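Local atomic coordinates of Ufm1-specific protease (Caenorhabditis elegans, PDB entry 5EJJ), a protein that acts as a thiol protease that cuts the peptide bond at the C-terminal glycine of the ubiquitin-like modifier UFM-1, releasing it from target proteins. Residues Arg349-Lys354 / Phe408-Tyr413; Tyr384-Ile389 / Ser400-Trp405. All coordinates share one frame; numbering follows the deposited sequence.

Contact 1. Residues Arg349-Lys354 / Phe408-Tyr413; sequences RLTNKK and FILNGY
T351 sets its methyl against I409 and L410, and just beyond it N352 OD1 accepts a hydrogen bond from K354 N at 2.8 Å, closing an Asx turn. The donor lies 24° out of the carbonyl plane, and the N-H...O angle is 153°. Across the contact stands the C-terminal end of helix 396-409, finished by a Schellman motif: Y413 N bonds to F408 O at 2.9 Å, and G412, with positive phi, takes the C-prime place. No hydrogen bond joins the two segments; their meeting is apolar. T351 carries it with one carbon, since chi1 of 63° sets CG2 anti to its carbonyl carbon and points the methyl at the helix end. I409 runs past T351 in the opposite direction, while L410 crosses it at a slant. L350 is more exposed, and L350 O lies 4.2 Å from I409 CD1, a loose contact. The contact thus lays the loop between helix 312-325 and strand 371-374 on the far end of the helix whose first residue is C396, the inferred active-site cysteine, and N380 touches T351 as well. At the junction itself, T351 CG2 lies 3.4 Å from I409 CD1 and equally far from L410 CD1.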
ATOM      1  N   ARG A 349     -10.177 -10.570   3.120  1.00 46.68           N
ATOM      2  CA  ARG A 349      -9.191 -10.498   2.051  1.00 44.81           C
ATOM      3  C   ARG A 349      -9.725 -11.156   0.770  1.00 48.59           C
ATOM      4  O   ARG A 349     -10.628 -11.995   0.823  1.00 47.33           O
ATOM      5  CB  ARG A 349      -7.897 -11.163   2.499  1.00 40.90           C
ATOM      6  CG  ARG A 349      -8.154 -12.406   3.278  1.00 45.66           C
ATOM      7  CD  ARG A 349      -6.877 -13.122   3.646  1.00 55.19           C
ATOM      8  NE  ARG A 349      -5.940 -12.299   4.414  1.00 57.29           N
ATOM      9  CZ  ARG A 349      -6.157 -11.869   5.660  1.00 66.78           C
ATOM     10  NH1 ARG A 349      -7.305 -12.150   6.281  1.00 64.38           N
ATOM     11  NH2 ARG A 349      -5.232 -11.145   6.292  1.00 61.53           N
ATOM     12  N   LEU A 350      -9.182 -10.759  -0.380  1.00 48.89           N
ATOM     13  CA  LEU A 350      -9.577 -11.362  -1.649  1.00 39.56           C
ATOM     14  C   LEU A 350      -8.538 -12.356  -2.168  1.00 40.35           C
ATOM     15  O   LEU A 350      -8.731 -12.956  -3.213  1.00 47.81           O
ATOM     16  CB  LEU A 350      -9.892 -10.292  -2.701  1.00 41.07           C
ATOM     17  CG  LEU A 350     -11.188  -9.496  -2.458  1.00 54.56           C
ATOM     18  CD1 LEU A 350     -11.231  -8.175  -3.236  1.00 52.53           C
ATOM     19  CD2 LEU A 350     -12.426 -10.329  -2.788  1.00 53.19           C
ATOM     20  N   THR A 351      -7.445 -12.527  -1.429  1.00 41.19           N
ATOM     21  CA  THR A 351      -6.410 -13.495  -1.782  1.00 41.22           C
ATOM     22  C   THR A 351      -6.060 -14.305  -0.558  1.00 48.48           C
ATOM     23  O   THR A 351      -6.250 -13.849   0.562  1.00 54.72           O
ATOM     24  CB  THR A 351      -5.091 -12.821  -2.216  1.00 45.95           C
ATOM     25  OG1 THR A 351      -4.544 -12.067  -1.119  1.00 49.37           O
ATOM     26  CG2 THR A 351      -5.308 -11.932  -3.409  1.00 33.01           C
ATOM     27  N   ASN A 352      -5.498 -15.487  -0.773  1.00 50.96           N
ATOM     28  CA  ASN A 352      -5.237 -16.413   0.318  1.00 54.63           C
ATOM     29  C   ASN A 352      -4.164 -15.944   1.286  1.00 54.38           C
ATOM     30  O   ASN A 352      -3.064 -15.588   0.878  1.00 55.22           O
ATOM     31  CB  ASN A 352      -4.881 -17.790  -0.230  1.00 59.89           C
ATOM     32  CG  ASN A 352      -4.924 -18.858   0.836  1.00 66.74           C
ATOM     33  OD1 ASN A 352      -4.005 -18.974   1.650  1.00 67.63           O
ATOM     34  ND2 ASN A 352      -5.998 -19.644   0.845  1.00 69.97           N
ATOM     35  N   LYS A 353      -4.489 -15.969   2.576  1.00 61.91           N
ATOM     36  CA  LYS A 353      -3.597 -15.441   3.612  1.00 63.80           C
ATOM     37  C   LYS A 353      -2.261 -16.171   3.668  1.00 60.32           C
ATOM     38  O   LYS A 353      -1.256 -15.600   4.103  1.00 55.35           O
ATOM     39  CB  LYS A 353      -4.279 -15.454   4.991  1.00 63.42           C
ATOM     40  CG  LYS A 353      -4.918 -16.800   5.376  1.00 75.65           C
ATOM     41  CD  LYS A 353      -6.364 -16.646   5.879  1.00 75.01           C
ATOM     42  CE  LYS A 353      -6.433 -15.972   7.249  1.00 71.23           C
ATOM     43  NZ  LYS A 353      -7.817 -15.525   7.580  1.00 56.69           N
ATOM     44  N   LYS A 354      -2.252 -17.422   3.211  1.00 62.34           N
ATOM     45  CA  LYS A 354      -1.057 -18.264   3.297  1.00 69.32           C
ATOM     46  C   LYS A 354       0.014 -17.840   2.289  1.00 68.67           C
ATOM     47  O   LYS A 354       1.212 -17.950   2.562  1.00 65.04           O
ATOM     48  CB  LYS A 354      -1.412 -19.747   3.102  1.00 68.10           C
ATOM     49  CG  LYS A 354      -2.447 -20.294   4.082  1.00 65.12           C
ATOM     50  CD  LYS A 354      -1.876 -20.476   5.483  1.00 63.93           C
ATOM     51  CE  LYS A 354      -2.961 -20.955   6.432  1.00 67.31           C
ATOM     52  NZ  LYS A 354      -3.835 -21.955   5.752  1.00 67.64           N
ATOM     53  N   PHE A 408      -3.144  -8.591 -10.507  1.00 27.42           N
ATOM     54  CA  PHE A 408      -4.306  -7.795 -10.907  1.00 29.13           C
ATOM     55  C   PHE A 408      -5.324  -7.509  -9.776  1.00 28.85           C
ATOM     56  O   PHE A 408      -6.041  -6.493  -9.822  1.00 27.08           O
ATOM     57  CB  PHE A 408      -4.972  -8.369 -12.169  1.00 28.48           C
ATOM     58  CG  PHE A 408      -4.303  -7.937 -13.449  1.00 29.41           C
ATOM     59  CD1 PHE A 408      -3.315  -8.722 -14.032  1.00 27.66           C
ATOM     60  CD2 PHE A 408      -4.649  -6.731 -14.058  1.00 26.74           C
ATOM     61  CE1 PHE A 408      -2.689  -8.312 -15.199  1.00 28.56           C
ATOM     62  CE2 PHE A 408      -4.024  -6.310 -15.229  1.00 27.67           C
ATOM     63  CZ  PHE A 408      -3.040  -7.098 -15.797  1.00 31.67           C
ATOM     64  N   ILE A 409      -5.393  -8.369  -8.763  1.00 23.55           N
ATOM     65  CA  ILE A 409      -6.229  -8.005  -7.633  1.00 27.63           C
ATOM     66  C   ILE A 409      -5.473  -7.078  -6.688  1.00 32.74           C
ATOM     67  O   ILE A 409      -5.941  -5.973  -6.379  1.00 32.04           O
ATOM     68  CB  ILE A 409      -6.894  -9.205  -6.922  1.00 33.72           C
ATOM     69  CG1 ILE A 409      -5.891 -10.293  -6.585  1.00 33.68           C
ATOM     70  CG2 ILE A 409      -7.967  -9.825  -7.822  1.00 41.06           C
ATOM     71  CD1 ILE A 409      -6.539 -11.698  -6.593  1.00 36.67           C
ATOM     72  N   LEU A 410      -4.263  -7.473  -6.303  1.00 31.45           N
ATOM     73  CA  LEU A 410      -3.446  -6.657  -5.403  1.00 23.97           C
ATOM     74  C   LEU A 410      -3.157  -5.248  -5.931  1.00 26.92           C
ATOM     75  O   LEU A 410      -2.530  -4.443  -5.237  1.00 28.64           O
ATOM     76  CB  LEU A 410      -2.139  -7.368  -5.064  1.00 26.00           C
ATOM     77  CG  LEU A 410      -2.242  -8.225  -3.802  1.00 28.53           C
ATOM     78  CD1 LEU A 410      -3.518  -9.022  -3.811  1.00 30.50           C
ATOM     79  CD2 LEU A 410      -1.062  -9.159  -3.639  1.00 33.23           C
ATOM     80  N   ASN A 411      -3.615  -4.948  -7.147  1.00 25.28           N
ATOM     81  CA  ASN A 411      -3.365  -3.651  -7.761  1.00 20.74           C
ATOM     82  C   ASN A 411      -4.632  -2.909  -8.131  1.00 22.37           C
ATOM     83  O   ASN A 411      -4.575  -1.808  -8.696  1.00 20.29           O
ATOM     84  CB  ASN A 411      -2.417  -3.782  -8.940  1.00 18.27           C
ATOM     85  CG  ASN A 411      -0.965  -3.924  -8.491  1.00 21.89           C
ATOM     86  OD1 ASN A 411      -0.194  -2.957  -8.518  1.00 22.25           O
ATOM     87  ND2 ASN A 411      -0.597  -5.124  -8.039  1.00 20.35           N
ATOM     88  N   GLY A 412      -5.768  -3.518  -7.775  1.00 24.71           N
ATOM     89  CA  GLY A 412      -7.072  -2.868  -7.823  1.00 27.68           C
ATOM     90  C   GLY A 412      -7.780  -2.948  -9.158  1.00 33.89           C
ATOM     91  O   GLY A 412      -8.574  -2.067  -9.516  1.00 34.28           O
ATOM     92  N   TYR A 413      -7.501  -4.017  -9.902  1.00 35.92           N
ATOM     93  CA  TYR A 413      -7.993  -4.125 -11.270  1.00 31.30           C
ATOM     94  C   TYR A 413      -9.156  -5.107 -11.371  1.00 32.47           C
ATOM     95  O   TYR A 413     -10.026  -4.950 -12.230  1.00 28.20           O
ATOM     96  CB  TYR A 413      -6.848  -4.445 -12.228  1.00 20.90           C
ATOM     97  CG  TYR A 413      -5.977  -3.239 -12.537  1.00 21.78           C
ATOM     98  CD1 TYR A 413      -4.636  -3.202 -12.158  1.00 22.54           C
ATOM     99  CD2 TYR A 413      -6.494  -2.133 -13.204  1.00 22.02           C
ATOM    100  CE1 TYR A 413      -3.828  -2.105 -12.452  1.00 19.51           C
ATOM    101  CE2 TYR A 413      -5.701  -1.033 -13.499  1.00 22.27           C
ATOM    102  CZ  TYR A 413      -4.366  -1.022 -13.119  1.00 22.72           C
ATOM    103  OH  TYR A 413      -3.561   0.070 -13.403  1.00 22.57           O
TER

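Contact 2. Residues Tyr384-Ile389 / Ser400-Trp405; sequences YMQDGI and SFQTIW
Q402 reaches out from helix 396-409 to meet Q386 and D387 of the loop before it, and the firm part of the contact is its own amide. Q402 is buried and held at both ends of that amide, OE1 by R399 NH1 and NE2 by the carbonyl of P419. These two bonds should fix the rotation of the group. Its chain leaves with CG anti to the carbonyl carbon (chi1 -76°) and stays extended, which carries the amide to the loop. The chain of Q386, likewise extended beyond CG, slides past that of Q402 in the opposite direction, and Q386 is only partly exposed.

The D387 side is slack by comparison. D387 is exposed and approaches Q402 from the opposite direction, its carboxylate plane turned 52° from the amide. D387 OD2 stands 3.6 Å from Q402 NE2, and no hydrogen bond forms between them. The same oxygen has a long, weak ion pair with R399 NH1. R399 is thus a polar partner of both side chains, strong for Q402 OE1 and weak for D387 OD2. Within the exposed part of the loop a weak backbone bond runs from G388 N to Q386 O.

Y384, at the start of this segment, is buried and touches C396, and its ring meets that of H522 with the planes about 80° apart. The arrangement fits the clan CA cysteine-protease fold of peptidase family C78, in which the inferred nucleophile C396 begins the helix and the preceding loop borders the active site.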
ATOM      1  N   TYR A 384       4.015 -24.940  -7.204  1.00 85.12           N
ATOM      2  CA  TYR A 384       3.552 -26.325  -7.087  1.00 87.53           C
ATOM      3  C   TYR A 384       3.016 -26.625  -5.676  1.00 90.24           C
ATOM      4  O   TYR A 384       3.265 -25.865  -4.743  1.00 90.07           O
ATOM      5  CB  TYR A 384       4.698 -27.293  -7.435  1.00 88.11           C
ATOM      6  CG  TYR A 384       5.027 -27.395  -8.910  1.00 78.45           C
ATOM      7  CD1 TYR A 384       4.192 -26.835  -9.868  1.00 79.41           C
ATOM      8  CD2 TYR A 384       6.161 -28.069  -9.346  1.00 76.59           C
ATOM      9  CE1 TYR A 384       4.478 -26.935 -11.223  1.00 76.59           C
ATOM     10  CE2 TYR A 384       6.457 -28.175 -10.702  1.00 78.66           C
ATOM     11  CZ  TYR A 384       5.607 -27.604 -11.636  1.00 76.98           C
ATOM     12  OH  TYR A 384       5.876 -27.697 -12.987  1.00 77.01           O
ATOM     13  N   MET A 385       2.273 -27.724  -5.533  1.00 93.39           N
ATOM     14  CA  MET A 385       1.832 -28.236  -4.221  1.00 96.68           C
ATOM     15  C   MET A 385       1.116 -27.204  -3.333  1.00 89.89           C
ATOM     16  O   MET A 385       1.331 -27.168  -2.118  1.00 85.69           O
ATOM     17  CB  MET A 385       3.016 -28.845  -3.450  1.00 96.79           C
ATOM     18  CG  MET A 385       4.031 -29.617  -4.304  1.00 95.74           C
ATOM     19  SD  MET A 385       3.332 -30.805  -5.482  1.00 94.95           S
ATOM     20  CE  MET A 385       4.836 -31.560  -6.093  1.00 86.15           C
ATOM     21  N   GLN A 386       0.260 -26.384  -3.935  1.00 86.89           N
ATOM     22  CA  GLN A 386      -0.307 -25.242  -3.228  1.00 86.05           C
ATOM     23  C   GLN A 386      -1.752 -25.436  -2.774  1.00 94.03           C
ATOM     24  O   GLN A 386      -2.015 -25.590  -1.578  1.00 99.51           O
ATOM     25  CB  GLN A 386      -0.175 -23.961  -4.063  1.00 83.31           C
ATOM     26  CG  GLN A 386       0.120 -22.718  -3.225  1.00 79.78           C
ATOM     27  CD  GLN A 386       0.250 -21.457  -4.054  1.00 73.55           C
ATOM     28  OE1 GLN A 386       1.095 -20.609  -3.775  1.00 70.19           O
ATOM     29  NE2 GLN A 386      -0.599 -21.319  -5.070  1.00 71.52           N
ATOM     30  N   ASP A 387      -2.687 -25.431  -3.718  1.00 87.86           N
ATOM     31  CA  ASP A 387      -4.107 -25.504  -3.371  1.00 87.09           C
ATOM     32  C   ASP A 387      -4.523 -26.916  -2.967  1.00 91.81           C
ATOM     33  O   ASP A 387      -5.667 -27.321  -3.196  1.00 89.98           O
ATOM     34  CB  ASP A 387      -4.975 -25.016  -4.533  1.00 87.76           C
ATOM     35  CG  ASP A 387      -4.428 -23.758  -5.179  1.00 89.30           C
ATOM     36  OD1 ASP A 387      -3.788 -22.960  -4.452  1.00 84.11           O
ATOM     37  OD2 ASP A 387      -4.630 -23.575  -6.409  1.00 83.66           O
ATOM     38  N   GLY A 388      -3.592 -27.655  -2.362  1.00 96.49           N
ATOM     39  CA  GLY A 388      -3.807 -29.045  -2.002  1.00 98.27           C
ATOM     40  C   GLY A 388      -3.676 -29.964  -3.204  1.00 95.71           C
ATOM     41  O   GLY A 388      -3.975 -31.155  -3.122  1.00 88.69           O
ATOM     42  N   ILE A 389      -3.234 -29.397  -4.326  1.00101.62           N
ATOM     43  CA  ILE A 389      -3.049 -30.152  -5.565  1.00 97.82           C
ATOM     44  C   ILE A 389      -1.580 -30.557  -5.696  1.00 99.84           C
ATOM     45  O   ILE A 389      -0.747 -30.235  -4.841  1.00 98.03           O
ATOM     46  CB  ILE A 389      -3.509 -29.350  -6.827  1.00 90.75           C
ATOM     47  CG1 ILE A 389      -4.719 -28.465  -6.507  1.00100.42           C
ATOM     48  CG2 ILE A 389      -3.872 -30.280  -7.984  1.00 87.10           C
ATOM     49  CD1 ILE A 389      -6.022 -29.229  -6.251  1.00 99.33           C
ATOM     50  N   SER A 400       2.318 -19.490 -12.950  1.00 52.12           N
ATOM     51  CA  SER A 400       2.699 -18.171 -13.449  1.00 48.40           C
ATOM     52  C   SER A 400       1.473 -17.385 -13.845  1.00 45.54           C
ATOM     53  O   SER A 400       1.445 -16.160 -13.737  1.00 45.79           O
ATOM     54  CB  SER A 400       3.633 -18.274 -14.645  1.00 47.17           C
ATOM     55  OG  SER A 400       4.942 -18.529 -14.198  1.00 55.40           O
ATOM     56  N   PHE A 401       0.462 -18.097 -14.316  1.00 45.50           N
ATOM     57  CA  PHE A 401      -0.791 -17.460 -14.663  1.00 46.10           C
ATOM     58  C   PHE A 401      -1.413 -16.904 -13.396  1.00 43.16           C
ATOM     59  O   PHE A 401      -1.931 -15.786 -13.380  1.00 39.86           O
ATOM     60  CB  PHE A 401      -1.743 -18.462 -15.299  1.00 45.21           C
ATOM     61  CG  PHE A 401      -3.118 -17.941 -15.461  1.00 37.70           C
ATOM     62  CD1 PHE A 401      -3.433 -17.111 -16.527  1.00 39.81           C
ATOM     63  CD2 PHE A 401      -4.092 -18.256 -14.545  1.00 37.08           C
ATOM     64  CE1 PHE A 401      -4.706 -16.615 -16.694  1.00 43.39           C
ATOM     65  CE2 PHE A 401      -5.370 -17.758 -14.695  1.00 47.99           C
ATOM     66  CZ  PHE A 401      -5.678 -16.931 -15.778  1.00 48.80           C
ATOM     67  N   GLN A 402      -1.351 -17.703 -12.338  1.00 44.39           N
ATOM     68  CA  GLN A 402      -1.898 -17.327 -11.044  1.00 46.24           C
ATOM     69  C   GLN A 402      -1.176 -16.112 -10.445  1.00 44.35           C
ATOM     70  O   GLN A 402      -1.816 -15.163  -9.963  1.00 39.74           O
ATOM     71  CB  GLN A 402      -1.885 -18.530 -10.092  1.00 46.81           C
ATOM     72  CG  GLN A 402      -2.983 -19.549 -10.393  1.00 42.65           C
ATOM     73  CD  GLN A 402      -2.971 -20.710  -9.423  1.00 51.00           C
ATOM     74  OE1 GLN A 402      -1.922 -21.064  -8.885  1.00 52.44           O
ATOM     75  NE2 GLN A 402      -4.144 -21.308  -9.183  1.00 54.06           N
ATOM     76  N   THR A 403       0.152 -16.140 -10.488  1.00 41.69           N
ATOM     77  CA  THR A 403       0.927 -14.970 -10.119  1.00 36.28           C
ATOM     78  C   THR A 403       0.453 -13.745 -10.900  1.00 32.61           C
ATOM     79  O   THR A 403       0.047 -12.764 -10.309  1.00 36.49           O
ATOM     80  CB  THR A 403       2.420 -15.182 -10.330  1.00 38.60           C
ATOM     81  OG1 THR A 403       2.893 -16.187  -9.423  1.00 44.30           O
ATOM     82  CG2 THR A 403       3.168 -13.883 -10.086  1.00 35.84           C
ATOM     83  N   ILE A 404       0.451 -13.807 -12.221  1.00 32.03           N
ATOM     84  CA  ILE A 404      -0.039 -12.673 -12.999  1.00 31.57           C
ATOM     85  C   ILE A 404      -1.435 -12.258 -12.549  1.00 32.02           C
ATOM     86  O   ILE A 404      -1.785 -11.079 -12.574  1.00 30.65           O
ATOM     87  CB  ILE A 404      -0.036 -12.977 -14.517  1.00 32.97           C
ATOM     88  CG1 ILE A 404       1.389 -13.234 -14.995  1.00 30.62           C
ATOM     89  CG2 ILE A 404      -0.627 -11.828 -15.330  1.00 25.92           C
ATOM     90  CD1 ILE A 404       1.453 -13.658 -16.414  1.00 31.06           C
ATOM     91  N   TRP A 405      -2.233 -13.222 -12.110  1.00 36.67           N
ATOM     92  CA  TRP A 405      -3.599 -12.902 -11.715  1.00 37.50           C
ATOM     93  C   TRP A 405      -3.565 -12.126 -10.419  1.00 35.54           C
ATOM     94  O   TRP A 405      -4.166 -11.053 -10.310  1.00 33.79           O
ATOM     95  CB  TRP A 405      -4.462 -14.157 -11.552  1.00 43.20           C
ATOM     96  CG  TRP A 405      -5.928 -13.844 -11.369  1.00 45.42           C
ATOM     97  CD1 TRP A 405      -6.519 -13.348 -10.250  1.00 45.18           C
ATOM     98  CD2 TRP A 405      -6.976 -14.003 -12.337  1.00 46.65           C
ATOM     99  NE1 TRP A 405      -7.866 -13.188 -10.455  1.00 48.50           N
ATOM    100  CE2 TRP A 405      -8.172 -13.582 -11.731  1.00 47.00           C
ATOM    101  CE3 TRP A 405      -7.019 -14.470 -13.653  1.00 51.61           C
ATOM    102  CZ2 TRP A 405      -9.399 -13.608 -12.390  1.00 48.48           C
ATOM    103  CZ3 TRP A 405      -8.243 -14.500 -14.307  1.00 53.58           C
ATOM    104  CH2 TRP A 405      -9.415 -14.076 -13.672  1.00 49.20           C
TER

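In the fold
Contacts 1 and 2 both use helix 396-409, with centres 13 Å apart, and contact 2 is nested in the chain between the two segments of contact 1. Each sets buried residues of the helix or its end against a more exposed loop, and both are partly buried. Contact 1 sits at the C-terminal end of helix 396-409, away from the annotated sites. Contact 2 sits nearer the N-terminal end of that helix, with the side chain of Q402 about 10 Å from that of C396. Methyl packing makes the first, whereas amides and a carboxylate gathered near R399 make the second. Contact 1, the more extensive, buries 139 Å² against 71 Å² in contact 2.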